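Local coordinates for protein Cyclase/dehydrase (Mycobacterium smegmatis str. MC2 155, PDB 5Z8O) that is of unknown function but, as a START superfamily protein of the polyketide cyclase and lipid transport family, probably binds a lipid-like or other hydrophobic ligand, at residues 37-42 and 46-51; 67-70 and 76-79. All blocks are in the same frame, centred on the assembly; numbering follows the deposited sequence.

Contact 1: residues 37-42 and 46-51; sequences CWILAR and GRPSQL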
loop_
_atom_site.group_PDB
_atom_site.type_symbol
_atom_site.label_atom_id
_atom_site.label_comp_id
_atom_site.label_asym_id
_atom_site.label_seq_id
_atom_site.Cartn_x
_atom_site.Cartn_y
_atom_site.Cartn_z
ATOM N N CYS B 37 -2.122 -9.814 -2.980
ATOM C CA CYS B 37 -0.812 -9.287 -3.326
ATOM C C CYS B 37 -0.931 -8.637 -4.692
ATOM O O CYS B 37 -1.416 -9.263 -5.637
ATOM C CB CYS B 37 0.257 -10.380 -3.336
ATOM S SG CYS B 37 1.913 -9.746 -3.669
ATOM N N TRP B 38 -0.488 -7.386 -4.789
ATOM C CA TRP B 38 -0.635 -6.615 -6.011
ATOM C C TRP B 38 0.694 -5.988 -6.391
ATOM O O TRP B 38 1.396 -5.430 -5.541
ATOM C CB TRP B 38 -1.693 -5.517 -5.862
ATOM C CG TRP B 38 -3.046 -6.043 -5.548
ATOM C CD1 TRP B 38 -4.046 -6.328 -6.435
ATOM C CD2 TRP B 38 -3.570 -6.321 -4.246
ATOM N NE1 TRP B 38 -5.154 -6.787 -5.762
ATOM C CE2 TRP B 38 -4.889 -6.786 -4.417
ATOM C CE3 TRP B 38 -3.049 -6.227 -2.950
ATOM C CZ2 TRP B 38 -5.695 -7.158 -3.341
ATOM C CZ3 TRP B 38 -3.852 -6.593 -1.884
ATOM C CH2 TRP B 38 -5.161 -7.053 -2.087
ATOM N N ILE B 39 1.026 -6.085 -7.672
ATOM C CA ILE B 39 2.196 -5.416 -8.228
ATOM C C ILE B 39 1.872 -3.937 -8.398
ATOM O O ILE B 39 0.948 -3.573 -9.134
ATOM C CB ILE B 39 2.598 -6.056 -9.561
ATOM C CG1 ILE B 39 2.868 -7.549 -9.349
ATOM C CG2 ILE B 39 3.806 -5.349 -10.159
ATOM C CD1 ILE B 39 3.168 -8.298 -10.615
ATOM N N LEU B 40 2.619 -3.082 -7.699
ATOM C CA LEU B 40 2.387 -1.641 -7.745
ATOM C C LEU B 40 3.216 -0.940 -8.813
ATOM O O LEU B 40 2.763 0.063 -9.380
ATOM C CB LEU B 40 2.691 -1.013 -6.381
ATOM C CG LEU B 40 1.815 -1.451 -5.207
ATOM C CD1 LEU B 40 2.271 -0.779 -3.916
ATOM C CD2 LEU B 40 0.347 -1.137 -5.486
ATOM N N ALA B 41 4.418 -1.438 -9.092
ATOM C CA ALA B 41 5.308 -0.827 -10.068
ATOM C C ALA B 41 6.247 -1.895 -10.603
ATOM O O ALA B 41 6.446 -2.941 -9.981
ATOM C CB ALA B 41 6.101 0.339 -9.464
ATOM N N ARG B 42 6.827 -1.617 -11.769
ATOM C CA ARG B 42 7.720 -2.544 -12.445
ATOM C C ARG B 42 8.995 -1.833 -12.865
ATOM O O ARG B 42 8.998 -0.626 -13.123
ATOM C CB ARG B 42 7.052 -3.161 -13.694
ATOM C CG ARG B 42 5.751 -3.895 -13.410
ATOM C CD ARG B 42 5.076 -4.382 -14.688
ATOM N NE ARG B 42 3.848 -5.112 -14.384
ATOM C CZ ARG B 42 3.798 -6.417 -14.138
ATOM N NH1 ARG B 42 4.911 -7.141 -14.161
ATOM N NH2 ARG B 42 2.637 -6.997 -13.865
ATOM N N GLY B 46 9.971 -4.989 -16.933
ATOM C CA GLY B 46 8.707 -5.591 -16.569
ATOM C C GLY B 46 8.694 -6.321 -15.243
ATOM O O GLY B 46 7.605 -6.628 -14.736
ATOM N N ARG B 47 9.852 -6.608 -14.662
ATOM C CA ARG B 47 9.875 -7.305 -13.382
ATOM C C ARG B 47 9.333 -6.389 -12.290
ATOM O O ARG B 47 9.700 -5.208 -12.239
ATOM C CB ARG B 47 11.287 -7.771 -13.033
ATOM C CG ARG B 47 11.747 -8.970 -13.853
ATOM C CD ARG B 47 13.105 -9.482 -13.405
ATOM N NE ARG B 47 14.169 -8.504 -13.607
ATOM C CZ ARG B 47 15.447 -8.728 -13.315
ATOM N NH1 ARG B 47 15.817 -9.897 -12.809
ATOM N NH2 ARG B 47 16.357 -7.784 -13.525
ATOM N N PRO B 48 8.455 -6.883 -11.420
ATOM C CA PRO B 48 7.876 -6.028 -10.379
ATOM C C PRO B 48 8.942 -5.393 -9.501
ATOM O O PRO B 48 9.915 -6.036 -9.102
ATOM C CB PRO B 48 6.995 -6.996 -9.579
ATOM C CG PRO B 48 6.659 -8.081 -10.556
ATOM C CD PRO B 48 7.861 -8.232 -11.435
ATOM N N SER B 49 8.750 -4.108 -9.207
ATOM C CA SER B 49 9.658 -3.358 -8.351
ATOM C C SER B 49 9.033 -2.942 -7.027
ATOM O O SER B 49 9.767 -2.539 -6.113
ATOM C CB SER B 49 10.169 -2.110 -9.087
ATOM O OG SER B 49 9.097 -1.253 -9.428
ATOM N N GLN B 50 7.710 -3.034 -6.893
ATOM C CA GLN B 50 7.029 -2.646 -5.664
ATOM C C GLN B 50 5.738 -3.444 -5.534
ATOM O O GLN B 50 5.010 -3.620 -6.515
ATOM C CB GLN B 50 6.727 -1.141 -5.647
ATOM C CG GLN B 50 6.185 -0.624 -4.318
ATOM C CD GLN B 50 5.794 0.843 -4.376
ATOM O OE1 GLN B 50 5.201 1.301 -5.351
ATOM N NE2 GLN B 50 6.128 1.587 -3.325
ATOM N N LEU B 51 5.462 -3.927 -4.324
ATOM C CA LEU B 51 4.301 -4.767 -4.063
ATOM C C LEU B 51 3.484 -4.212 -2.907
ATOM O O LEU B 51 4.020 -3.578 -1.996
ATOM C CB LEU B 51 4.696 -6.212 -3.716
ATOM C CG LEU B 51 5.631 -6.983 -4.641
ATOM C CD1 LEU B 51 6.051 -8.289 -3.973
ATOM C CD2 LEU B 51 4.952 -7.252 -5.976
HETATM O O HOH W 1 9.882 1.091 -10.407
#

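Contact 2: residues 67-70 and 76-79; sequences AVYY and IFTM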
loop_
_atom_site.group_PDB
_atom_site.type_symbol
_atom_site.label_atom_id
_atom_site.label_comp_id
_atom_site.label_asym_id
_atom_site.label_seq_id
_atom_site.Cartn_x
_atom_site.Cartn_y
_atom_site.Cartn_z
ATOM N N ALA B 67 9.548 -2.936 -1.499
ATOM C CA ALA B 67 10.319 -2.831 -2.724
ATOM C C ALA B 67 10.964 -4.175 -3.042
ATOM O O ALA B 67 11.351 -4.928 -2.143
ATOM C CB ALA B 67 11.394 -1.749 -2.602
ATOM N N VAL B 68 11.077 -4.468 -4.335
ATOM C CA VAL B 68 11.612 -5.733 -4.822
ATOM C C VAL B 68 12.887 -5.442 -5.596
ATOM O O VAL B 68 12.919 -4.534 -6.433
ATOM C CB VAL B 68 10.598 -6.482 -5.708
ATOM C CG1 VAL B 68 11.153 -7.848 -6.114
ATOM C CG2 VAL B 68 9.266 -6.639 -4.985
ATOM N N TYR B 69 13.928 -6.215 -5.317
ATOM C CA TYR B 69 15.203 -6.098 -6.002
ATOM C C TYR B 69 15.630 -7.467 -6.496
ATOM O O TYR B 69 15.175 -8.499 -6.000
ATOM C CB TYR B 69 16.290 -5.522 -5.084
ATOM C CG TYR B 69 15.925 -4.193 -4.475
ATOM C CD1 TYR B 69 15.267 -4.126 -3.251
ATOM C CD2 TYR B 69 16.230 -3.006 -5.123
ATOM C CE1 TYR B 69 14.927 -2.912 -2.690
ATOM C CE2 TYR B 69 15.893 -1.784 -4.572
ATOM C CZ TYR B 69 15.243 -1.743 -3.354
ATOM O OH TYR B 69 14.904 -0.532 -2.800
ATOM N N TYR B 70 16.501 -7.463 -7.499
ATOM C CA TYR B 70 17.019 -8.687 -8.100
ATOM C C TYR B 70 18.535 -8.547 -8.082
ATOM O O TYR B 70 19.159 -8.265 -9.113
ATOM C CB TYR B 70 16.443 -8.883 -9.503
ATOM C CG TYR B 70 14.932 -8.818 -9.494
ATOM C CD1 TYR B 70 14.167 -9.935 -9.180
ATOM C CD2 TYR B 70 14.268 -7.625 -9.760
ATOM C CE1 TYR B 70 12.787 -9.869 -9.156
ATOM C CE2 TYR B 70 12.888 -7.550 -9.737
ATOM C CZ TYR B 70 12.154 -8.676 -9.435
ATOM O OH TYR B 70 10.783 -8.607 -9.408
ATOM N N ILE B 76 16.126 -13.020 -5.187
ATOM C CA ILE B 76 15.073 -12.025 -5.040
ATOM C C ILE B 76 15.200 -11.474 -3.629
ATOM O O ILE B 76 15.293 -12.239 -2.664
ATOM C CB ILE B 76 13.668 -12.615 -5.275
ATOM C CG1 ILE B 76 13.601 -13.333 -6.626
ATOM C CG2 ILE B 76 12.607 -11.522 -5.198
ATOM C CD1 ILE B 76 12.233 -13.894 -6.956
ATOM N N PHE B 77 15.202 -10.151 -3.512
ATOM C CA PHE B 77 15.405 -9.466 -2.242
ATOM C C PHE B 77 14.325 -8.411 -2.083
ATOM O O PHE B 77 14.208 -7.510 -2.921
ATOM C CB PHE B 77 16.808 -8.851 -2.194
ATOM C CG PHE B 77 17.156 -8.198 -0.890
ATOM C CD1 PHE B 77 17.331 -8.950 0.258
ATOM C CD2 PHE B 77 17.389 -6.835 -0.832
ATOM C CE1 PHE B 77 17.676 -8.347 1.453
ATOM C CE2 PHE B 77 17.747 -6.229 0.357
ATOM C CZ PHE B 77 17.887 -6.984 1.501
ATOM N N THR B 78 13.538 -8.524 -1.016
ATOM C CA THR B 78 12.460 -7.588 -0.737
ATOM C C THR B 78 12.787 -6.772 0.505
ATOM O O THR B 78 13.381 -7.281 1.462
ATOM C CB THR B 78 11.123 -8.314 -0.547
ATOM O OG1 THR B 78 11.216 -9.223 0.559
ATOM C CG2 THR B 78 10.741 -9.078 -1.811
ATOM N N MET B 79 12.399 -5.499 0.477
ATOM C CA MET B 79 12.644 -4.571 1.573
ATOM C C MET B 79 11.355 -3.820 1.852
ATOM O O MET B 79 10.875 -3.076 0.990
ATOM C CB MET B 79 13.767 -3.586 1.235
ATOM C CG MET B 79 15.101 -4.238 0.952
ATOM S SD MET B 79 16.390 -3.035 0.574
ATOM C CE MET B 79 16.535 -2.193 2.149
#

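Contact 1: residues 37-42 and 46-51
Residues 37-42 and 48-51 run antiparallel, their short axes 4.2 Å apart at closest and 148° between their directions, and Ile39 pairs with Leu51 without direct backbone bonds. Next to that pair the register slips by one residue. Leu40 and Ala41 both face Gln50, which makes a classic beta bulge. Gln50 O takes a firm bond from Leu40 N at 2.7 Å and a weak one from Ala41 N. A second slip follows, since Arg42 then pairs with Pro48. Ala41 O accepts Ser49 N at 2.7 Å, nearly straight at the hydrogen (170°), and Gln50 N weakly. The two bulges sit at the turn end of the hairpin of strands 34-42 and 48-57, in the antiparallel sheet of a START (Bet v 1-like) fold, strand 34-42 being the outermost on that side within this chain.

On one face Ile39 packs at a slant against Pro48. Its CD1 presses on Pro48 CG at 3.5 Å, tighter than a normal carbon contact, while CG2 meets Pro48 CB. Ile39 CG1 lies alongside Leu51 CD2 at 4.0 Å, the two side chains pointing the same way. CG1 stands beside the backbone N of Ile39 (chi1 -57°), which leaves CG2 anti to that N and directed at the proline ring. CG2 also sits over the centre of one face of the Arg42 guanidinium. At its edge NH1 bonds Gly46 O at 2.8 Å, the oxygen in the guanidinium plane.

On the other face the extended Gln50 chain runs past Leu40, and its OE1 comes 3.6 Å from Leu40 CB. Gln50 NE2 bonds Gln81 OE1 of the same chain and Gln50 OE1 of the second subunit. At the second bulge Ser49 OG lies 3.4 Å from Ala41 CB. A water bridges Ser49 OG and, weakly, Arg42 O.

Contact 2: residues 67-70 and 76-79
Tyr69 and Met79 meet across two antiparallel strands whose short axes come within 4.7 Å, at 157° between their directions. Four backbone bonds join the strands in regular register. Ala67 and Met79 bond each other through both N and O, as do Tyr69 and Phe77. Between the two pairs, Val68 faces Thr78 without direct backbone bonds, and Thr78 CA approaches Ala67 O in a CH...O contact.

From the backbone outward, Tyr69 CB lies 3.6 Å from Phe77 O. CG is a little farther from the same oxygen. CD1 returns to 3.6 Å from Phe77 O, which lies at the ring edge. It has Phe77 CD2 as an apolar neighbour at 4.2 Å and also borders Met79 SD. Tyr69 CE1, the last ring atom to touch the other strand, lies 3.9 Å from Met79 CG and 3.6 Å from Met79 SD. The sulfur stands oblique to the ring, 4.6 Å from its centroid and 52° off the normal. This is a Met-aromatic contact, with the two side chains crossing at about a right angle. Met79 CG stands beside its own backbone N (chi1 -60°), and this carries CG and SD along the CE1 side of the tyrosine ring. Phe77 shares this face and makes a cation-pi contact with Arg92 in the next strand.

Val68, on the reverse face with Thr78, lays CG1 beside Ile76 CG2 at 4.1 Å, both side chains pointing the same way. Ile76 CG1 touches Tyr70 CD1 obliquely. The hydroxyl of Tyr70 is bonded to Pro48 O and its ring makes a cation-pi contact with Arg47. The regular ladder belongs to the hairpin of strands 60-69 and 75-83, part of the curved antiparallel sheet characteristic of the START (Bet v 1-like) fold.

Overall arrangement
From the N terminus the chain passes strand 4-10 and two short helices before reaching strand 34-42. Contact 1 then closes the short turn between strands 34-42 and 48-57. The chain turns back into strand 60-69, and contact 2 closes the next loop, with strand 75-83. The two contacts follow in series; neither nests in nor crosses the other. Their centres lie about 10 Å apart. Strands 48-57 and 60-69 are neighbours, so the contacts touch directly: Ser49 O faces Val68 N at 2.9 Å, probably a hydrogen bond. Together they join four successive strands of the sheet, from strand 34-42, outermost in this chain, inward.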